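E1 (Kluyveromyces marxianus, PDB 3VX6) is the N-terminal domain of Atg7, the E1-like enzyme that activates the ubiquitin-like proteins Atg8 and Atg12 for conjugation in autophagy and the cytoplasm-to-vacuole pathway. Local coordinates at residues K97-L109 with G252-K264. Residues are numbered along the deposited sequence; the frame is centred on the assembly and turned at random.
Sequences KIQFIKEKGQELL and GNNPSLKVSGWEK
Trp262 NE1 donates to Lys97 O at 3.0 Å, the one hydrogen bond between helix 97-109 and residues 252-264. The oxygen lies in the indole plane, but the donor stands above the carbonyl plane, on the face opposite Ile101 N. The carbonyl thus keeps its helical bond while accepting the indole N-H.

The rest of the contact is mainly packing of apolar side chains, in part against backbone. Ile101 CD1 sits over one face of the indole, 3.7 Å from the centroid of the five-membered ring, in a CH-pi contact. Lys97 CG lies over the opposite face. Phe100 meets the six-membered ring obliquely, with planes at 32°. An alanine in place of Trp262 would probably leave Ile101 and Phe100 without their aromatic partner and would take the indole N-H away from Lys97 O.

Val259 CG2 lies against the helix backbone, 3.5 Å from Lys102 CA and close to Gly105 CA. Its CG1, anti to the backbone N (chi1 -163°), packs 3.8 Å from Ile101 CG1. Further along, Leu257 CD2 touches Gln106 CG and Leu109 CD2.

Strand 260-262 pairs antiparallel with strand 135-144. The helix packs on this sheet through Ile101 on Cys141 and Leu108 on Pro143, while Leu109 reaches helix 215-225.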
ATOM      1  N   LYS A  97       9.474  14.631   5.440  1.00 42.97           N
ATOM      2  CA  LYS A  97       8.579  13.490   5.300  1.00 44.70           C
ATOM      3  C   LYS A  97       7.366  13.758   4.425  1.00 43.77           C
ATOM      4  O   LYS A  97       6.944  12.881   3.684  1.00 42.83           O
ATOM      5  CB  LYS A  97       8.120  12.977   6.674  1.00 46.70           C
ATOM      6  CG  LYS A  97       9.172  12.174   7.433  1.00 49.64           C
ATOM      7  CD  LYS A  97      10.136  13.089   8.148  1.00 52.95           C
ATOM      8  CE  LYS A  97      11.294  12.336   8.765  1.00 53.98           C
ATOM      9  NZ  LYS A  97      12.130  13.266   9.581  1.00 56.49           N
ATOM     10  N   ILE A  98       6.810  14.963   4.504  1.00 43.22           N
ATOM     11  CA  ILE A  98       5.637  15.310   3.707  1.00 44.24           C
ATOM     12  C   ILE A  98       5.942  15.427   2.207  1.00 43.67           C
ATOM     13  O   ILE A  98       5.178  14.945   1.357  1.00 43.18           O
ATOM     14  CB  ILE A  98       4.999  16.624   4.216  1.00 44.90           C
ATOM     15  CG1 ILE A  98       4.350  17.368   3.056  1.00 45.27           C
ATOM     16  CG2 ILE A  98       6.033  17.471   4.919  1.00 46.68           C
ATOM     17  CD1 ILE A  98       3.751  18.677   3.452  1.00 50.12           C
ATOM     18  N   GLN A  99       7.052  16.069   1.880  1.00 42.27           N
ATOM     19  CA  GLN A  99       7.437  16.208   0.490  1.00 41.44           C
ATOM     20  C   GLN A  99       7.734  14.815  -0.071  1.00 41.88           C
ATOM     21  O   GLN A  99       7.451  14.512  -1.237  1.00 41.83           O
ATOM     22  CB  GLN A  99       8.677  17.086   0.384  1.00 41.66           C
ATOM     23  CG  GLN A  99       9.201  17.280  -1.031  1.00 43.58           C
ATOM     24  CD  GLN A  99       8.121  17.740  -2.000  1.00 46.23           C
ATOM     25  OE1 GLN A  99       7.306  18.616  -1.681  1.00 47.36           O
ATOM     26  NE2 GLN A  99       8.117  17.156  -3.196  1.00 46.09           N
ATOM     27  N   PHE A 100       8.290  13.967   0.784  1.00 40.30           N
ATOM     28  CA  PHE A 100       8.651  12.616   0.396  1.00 39.15           C
ATOM     29  C   PHE A 100       7.447  11.771   0.061  1.00 38.56           C
ATOM     30  O   PHE A 100       7.380  11.167  -0.999  1.00 40.09           O
ATOM     31  CB  PHE A 100       9.467  11.948   1.512  1.00 37.16           C
ATOM     32  CG  PHE A 100       9.655  10.473   1.330  1.00 34.93           C
ATOM     33  CD1 PHE A 100       8.661   9.576   1.723  1.00 32.43           C
ATOM     34  CD2 PHE A 100      10.826   9.974   0.761  1.00 33.95           C
ATOM     35  CE1 PHE A 100       8.828   8.202   1.552  1.00 33.42           C
ATOM     36  CE2 PHE A 100      11.002   8.608   0.584  1.00 33.43           C
ATOM     37  CZ  PHE A 100      10.000   7.714   0.980  1.00 31.42           C
ATOM     38  N   ILE A 101       6.481  11.724   0.960  1.00 38.88           N
ATOM     39  CA  ILE A 101       5.328  10.899   0.695  1.00 39.48           C
ATOM     40  C   ILE A 101       4.496  11.510  -0.434  1.00 41.21           C
ATOM     41  O   ILE A 101       3.821  10.796  -1.177  1.00 40.09           O
ATOM     42  CB  ILE A 101       4.508  10.683   1.988  1.00 37.71           C
ATOM     43  CG1 ILE A 101       3.737   9.370   1.883  1.00 36.78           C
ATOM     44  CG2 ILE A 101       3.589  11.859   2.242  1.00 37.94           C
ATOM     45  CD1 ILE A 101       3.074   8.958   3.161  1.00 33.71           C
ATOM     46  N   LYS A 102       4.568  12.832  -0.582  1.00 42.18           N
ATOM     47  CA  LYS A 102       3.831  13.503  -1.642  1.00 42.16           C
ATOM     48  C   LYS A 102       4.328  13.019  -3.007  1.00 43.89           C
ATOM     49  O   LYS A 102       3.537  12.713  -3.902  1.00 44.32           O
ATOM     50  CB  LYS A 102       4.034  15.009  -1.557  1.00 42.87           C
ATOM     51  CG  LYS A 102       3.274  15.787  -2.615  1.00 42.48           C
ATOM     52  CD  LYS A 102       3.790  17.207  -2.711  1.00 45.38           C
ATOM     53  CE  LYS A 102       2.838  18.109  -3.507  1.00 47.66           C
ATOM     54  NZ  LYS A 102       3.428  19.464  -3.763  1.00 44.30           N
ATOM     55  N   GLU A 103       5.647  12.965  -3.165  1.00 44.50           N
ATOM     56  CA  GLU A 103       6.241  12.533  -4.420  1.00 44.48           C
ATOM     57  C   GLU A 103       5.963  11.073  -4.695  1.00 43.01           C
ATOM     58  O   GLU A 103       5.570  10.713  -5.800  1.00 40.61           O
ATOM     59  CB  GLU A 103       7.750  12.790  -4.412  1.00 45.85           C
ATOM     60  CG  GLU A 103       8.102  14.252  -4.643  1.00 48.29           C
ATOM     61  CD  GLU A 103       9.584  14.525  -4.510  1.00 50.33           C
ATOM     62  OE1 GLU A 103      10.381  13.841  -5.180  1.00 50.40           O
ATOM     63  OE2 GLU A 103       9.954  15.431  -3.738  1.00 53.38           O
ATOM     64  N   LYS A 104       6.177  10.231  -3.689  1.00 43.37           N
ATOM     65  CA  LYS A 104       5.928   8.809  -3.842  1.00 43.08           C
ATOM     66  C   LYS A 104       4.479   8.670  -4.260  1.00 43.32           C
ATOM     67  O   LYS A 104       4.130   7.788  -5.044  1.00 45.07           O
ATOM     68  CB  LYS A 104       6.192   8.067  -2.527  1.00 42.08           C
ATOM     69  CG  LYS A 104       7.624   7.551  -2.378  1.00 40.78           C
ATOM     70  CD  LYS A 104       8.646   8.644  -2.566  1.00 42.06           C
ATOM     71  CE  LYS A 104       9.568   8.347  -3.741  1.00 45.60           C
ATOM     72  NZ  LYS A 104      10.399   9.543  -4.154  1.00 44.83           N
ATOM     73  N   GLY A 105       3.650   9.578  -3.756  1.00 42.02           N
ATOM     74  CA  GLY A 105       2.238   9.563  -4.082  1.00 42.04           C
ATOM     75  C   GLY A 105       1.928   9.902  -5.529  1.00 42.55           C
ATOM     76  O   GLY A 105       1.053   9.283  -6.132  1.00 43.05           O
ATOM     77  N   GLN A 106       2.629  10.884  -6.085  1.00 42.93           N
ATOM     78  CA  GLN A 106       2.414  11.289  -7.468  1.00 43.99           C
ATOM     79  C   GLN A 106       2.874  10.215  -8.436  1.00 44.41           C
ATOM     80  O   GLN A 106       2.339  10.099  -9.543  1.00 45.76           O
ATOM     81  CB  GLN A 106       3.165  12.590  -7.771  1.00 44.78           C
ATOM     82  CG  GLN A 106       2.645  13.775  -6.987  1.00 50.39           C
ATOM     83  CD  GLN A 106       3.489  15.032  -7.170  1.00 53.05           C
ATOM     84  OE1 GLN A 106       4.713  15.000  -7.029  1.00 51.86           O
ATOM     85  NE2 GLN A 106       2.828  16.152  -7.465  1.00 55.16           N
ATOM     86  N   GLU A 107       3.866   9.435  -8.018  1.00 42.94           N
ATOM     87  CA  GLU A 107       4.415   8.380  -8.854  1.00 42.83           C
ATOM     88  C   GLU A 107       3.433   7.229  -8.949  1.00 42.16           C
ATOM     89  O   GLU A 107       3.249   6.644 -10.007  1.00 42.35           O
ATOM     90  CB  GLU A 107       5.740   7.882  -8.278  1.00 43.26           C
ATOM     91  CG  GLU A 107       6.786   8.964  -8.102  1.00 44.89           C
ATOM     92  CD  GLU A 107       7.960   8.514  -7.233  1.00 47.73           C
ATOM     93  OE1 GLU A 107       8.855   9.352  -6.991  1.00 47.69           O
ATOM     94  OE2 GLU A 107       7.987   7.333  -6.788  1.00 48.25           O
ATOM     95  N   LEU A 108       2.807   6.893  -7.833  1.00 41.46           N
ATOM     96  CA  LEU A 108       1.842   5.814  -7.838  1.00 40.02           C
ATOM     97  C   LEU A 108       0.675   6.254  -8.718  1.00 40.95           C
ATOM     98  O   LEU A 108       0.136   5.461  -9.488  1.00 43.44           O
ATOM     99  CB  LEU A 108       1.392   5.506  -6.409  1.00 36.47           C
ATOM    100  CG  LEU A 108       2.535   5.024  -5.505  1.00 33.67           C
ATOM    101  CD1 LEU A 108       2.105   5.062  -4.071  1.00 30.97           C
ATOM    102  CD2 LEU A 108       2.973   3.633  -5.900  1.00 32.00           C
ATOM    103  N   LEU A 109       0.304   7.526  -8.616  1.00 39.76           N
ATOM    104  CA  LEU A 109      -0.774   8.085  -9.421  1.00 38.98           C
ATOM    105  C   LEU A 109      -0.499   7.829 -10.902  1.00 41.33           C
ATOM    106  O   LEU A 109      -1.321   7.252 -11.618  1.00 41.69           O
ATOM    107  CB  LEU A 109      -0.864   9.584  -9.174  1.00 37.45           C
ATOM    108  CG  LEU A 109      -1.654  10.405 -10.187  1.00 35.69           C
ATOM    109  CD1 LEU A 109      -3.077   9.908 -10.256  1.00 36.50           C
ATOM    110  CD2 LEU A 109      -1.618  11.864  -9.776  1.00 35.64           C
ATOM    111  N   GLY A 252     -13.119  15.947  -6.055  1.00 54.82           N
ATOM    112  CA  GLY A 252     -11.933  15.272  -6.536  1.00 55.81           C
ATOM    113  C   GLY A 252     -11.244  16.004  -7.668  1.00 56.50           C
ATOM    114  O   GLY A 252     -10.263  15.514  -8.229  1.00 56.20           O
ATOM    115  N   ASN A 253     -11.723  17.194  -7.997  1.00 57.23           N
ATOM    116  CA  ASN A 253     -11.112  17.902  -9.095  1.00 59.23           C
ATOM    117  C   ASN A 253     -10.009  18.902  -8.817  1.00 57.77           C
ATOM    118  O   ASN A 253      -9.488  19.515  -9.747  1.00 59.05           O
ATOM    119  CB  ASN A 253     -12.197  18.533  -9.952  1.00 63.39           C
ATOM    120  CG  ASN A 253     -12.404  17.770 -11.246  1.00 68.48           C
ATOM    121  OD1 ASN A 253     -11.912  18.177 -12.303  1.00 71.57           O
ATOM    122  ND2 ASN A 253     -13.109  16.636 -11.166  1.00 67.96           N
ATOM    123  N   ASN A 254      -9.620  19.060  -7.560  1.00 55.35           N
ATOM    124  CA  ASN A 254      -8.549  20.005  -7.264  1.00 52.66           C
ATOM    125  C   ASN A 254      -7.237  19.558  -7.924  1.00 51.03           C
ATOM    126  O   ASN A 254      -6.953  18.366  -7.998  1.00 50.44           O
ATOM    127  CB  ASN A 254      -8.362  20.147  -5.755  1.00 50.39           C
ATOM    128  CG  ASN A 254      -7.269  21.130  -5.407  1.00 50.42           C
ATOM    129  OD1 ASN A 254      -6.092  20.772  -5.344  1.00 50.27           O
ATOM    130  ND2 ASN A 254      -7.647  22.387  -5.202  1.00 51.05           N
ATOM    131  N   PRO A 255      -6.433  20.516  -8.426  1.00 49.90           N
ATOM    132  CA  PRO A 255      -5.147  20.256  -9.087  1.00 49.44           C
ATOM    133  C   PRO A 255      -4.057  19.682  -8.173  1.00 49.01           C
ATOM    134  O   PRO A 255      -2.994  19.277  -8.652  1.00 48.68           O
ATOM    135  CB  PRO A 255      -4.747  21.627  -9.631  1.00 49.54           C
ATOM    136  CG  PRO A 255      -6.048  22.347  -9.771  1.00 49.08           C
ATOM    137  CD  PRO A 255      -6.791  21.941  -8.543  1.00 49.20           C
ATOM    138  N   SER A 256      -4.305  19.659  -6.868  1.00 47.47           N
ATOM    139  CA  SER A 256      -3.317  19.133  -5.926  1.00 46.50           C
ATOM    140  C   SER A 256      -3.610  17.719  -5.433  1.00 45.48           C
ATOM    141  O   SER A 256      -4.761  17.281  -5.384  1.00 46.67           O
ATOM    142  CB  SER A 256      -3.179  20.061  -4.717  1.00 46.94           C
ATOM    143  OG  SER A 256      -2.570  21.280  -5.086  1.00 45.63           O
ATOM    144  N   LEU A 257      -2.550  17.017  -5.058  1.00 43.02           N
ATOM    145  CA  LEU A 257      -2.658  15.653  -4.561  1.00 41.24           C
ATOM    146  C   LEU A 257      -2.370  15.676  -3.061  1.00 41.06           C
ATOM    147  O   LEU A 257      -1.375  16.257  -2.635  1.00 42.76           O
ATOM    148  CB  LEU A 257      -1.630  14.774  -5.274  1.00 38.82           C
ATOM    149  CG  LEU A 257      -1.961  13.300  -5.439  1.00 37.75           C
ATOM    150  CD1 LEU A 257      -3.162  13.168  -6.361  1.00 35.76           C
ATOM    151  CD2 LEU A 257      -0.761  12.562  -6.000  1.00 34.39           C
ATOM    152  N   LYS A 258      -3.231  15.068  -2.254  1.00 40.25           N
ATOM    153  CA  LYS A 258      -2.994  15.055  -0.818  1.00 40.56           C
ATOM    154  C   LYS A 258      -2.536  13.661  -0.430  1.00 40.03           C
ATOM    155  O   LYS A 258      -3.326  12.719  -0.419  1.00 41.49           O
ATOM    156  CB  LYS A 258      -4.270  15.440  -0.048  1.00 43.67           C
ATOM    157  CG  LYS A 258      -4.061  15.724   1.454  1.00 44.45           C
ATOM    158  CD  LYS A 258      -4.013  14.442   2.276  1.00 48.12           C
ATOM    159  CE  LYS A 258      -3.783  14.704   3.781  1.00 51.40           C
ATOM    160  NZ  LYS A 258      -2.390  15.132   4.144  1.00 51.80           N
ATOM    161  N   VAL A 259      -1.256  13.522  -0.109  1.00 38.60           N
ATOM    162  CA  VAL A 259      -0.738  12.218   0.265  1.00 38.25           C
ATOM    163  C   VAL A 259      -0.493  12.013   1.761  1.00 37.68           C
ATOM    164  O   VAL A 259      -0.032  12.906   2.465  1.00 38.76           O
ATOM    165  CB  VAL A 259       0.574  11.914  -0.473  1.00 38.72           C
ATOM    166  CG1 VAL A 259       0.868  10.425  -0.391  1.00 37.93           C
ATOM    167  CG2 VAL A 259       0.494  12.386  -1.921  1.00 35.67           C
ATOM    168  N   SER A 260      -0.821  10.820   2.235  1.00 37.37           N
ATOM    169  CA  SER A 260      -0.618  10.428   3.623  1.00 37.60           C
ATOM    170  C   SER A 260      -0.184   8.975   3.538  1.00 37.71           C
ATOM    171  O   SER A 260       0.076   8.480   2.440  1.00 38.96           O
ATOM    172  CB  SER A 260      -1.913  10.552   4.410  1.00 37.29           C
ATOM    173  OG  SER A 260      -2.937   9.806   3.787  1.00 45.47           O
ATOM    174  N   GLY A 261      -0.085   8.287   4.672  1.00 38.54           N
ATOM    175  CA  GLY A 261       0.317   6.888   4.634  1.00 37.12           C
ATOM    176  C   GLY A 261       1.389   6.528   5.640  1.00 37.20           C
ATOM    177  O   GLY A 261       1.667   5.350   5.873  1.00 36.76           O
ATOM    178  N   TRP A 262       1.985   7.557   6.238  1.00 37.68           N
ATOM    179  CA  TRP A 262       3.034   7.392   7.243  1.00 37.05           C
ATOM    180  C   TRP A 262       2.475   6.681   8.459  1.00 36.82           C
ATOM    181  O   TRP A 262       1.479   7.117   9.024  1.00 38.88           O
ATOM    182  CB  TRP A 262       3.580   8.759   7.675  1.00 35.73           C
ATOM    183  CG  TRP A 262       4.523   9.386   6.701  1.00 33.71           C
ATOM    184  CD1 TRP A 262       4.367  10.581   6.067  1.00 34.27           C
ATOM    185  CD2 TRP A 262       5.789   8.869   6.277  1.00 35.07           C
ATOM    186  NE1 TRP A 262       5.456  10.847   5.274  1.00 36.55           N
ATOM    187  CE2 TRP A 262       6.345   9.812   5.380  1.00 36.04           C
ATOM    188  CE3 TRP A 262       6.508   7.700   6.566  1.00 32.81           C
ATOM    189  CZ2 TRP A 262       7.590   9.628   4.772  1.00 35.54           C
ATOM    190  CZ3 TRP A 262       7.744   7.512   5.964  1.00 33.98           C
ATOM    191  CH2 TRP A 262       8.275   8.475   5.072  1.00 35.61           C
ATOM    192  N   GLU A 263       3.120   5.595   8.867  1.00 36.51           N
ATOM    193  CA  GLU A 263       2.671   4.833  10.020  1.00 36.67           C
ATOM    194  C   GLU A 263       2.812   5.632  11.325  1.00 37.81           C
ATOM    195  O   GLU A 263       3.841   6.263  11.572  1.00 37.26           O
ATOM    196  CB  GLU A 263       3.467   3.540  10.112  1.00 35.72           C
ATOM    197  CG  GLU A 263       2.941   2.574  11.139  1.00 39.25           C
ATOM    198  CD  GLU A 263       3.630   1.239  11.050  1.00 43.50           C
ATOM    199  OE1 GLU A 263       3.138   0.263  11.663  1.00 45.89           O
ATOM    200  OE2 GLU A 263       4.674   1.166  10.360  1.00 46.05           O
ATOM    201  N   LYS A 264       1.779   5.588  12.165  1.00 38.60           N
ATOM    202  CA  LYS A 264       1.791   6.321  13.426  1.00 40.56           C
ATOM    203  C   LYS A 264       2.328   5.501  14.596  1.00 41.34           C
ATOM    204  O   LYS A 264       2.974   4.468  14.405  1.00 42.71           O
ATOM    205  CB  LYS A 264       0.384   6.834  13.736  1.00 40.91           C
TER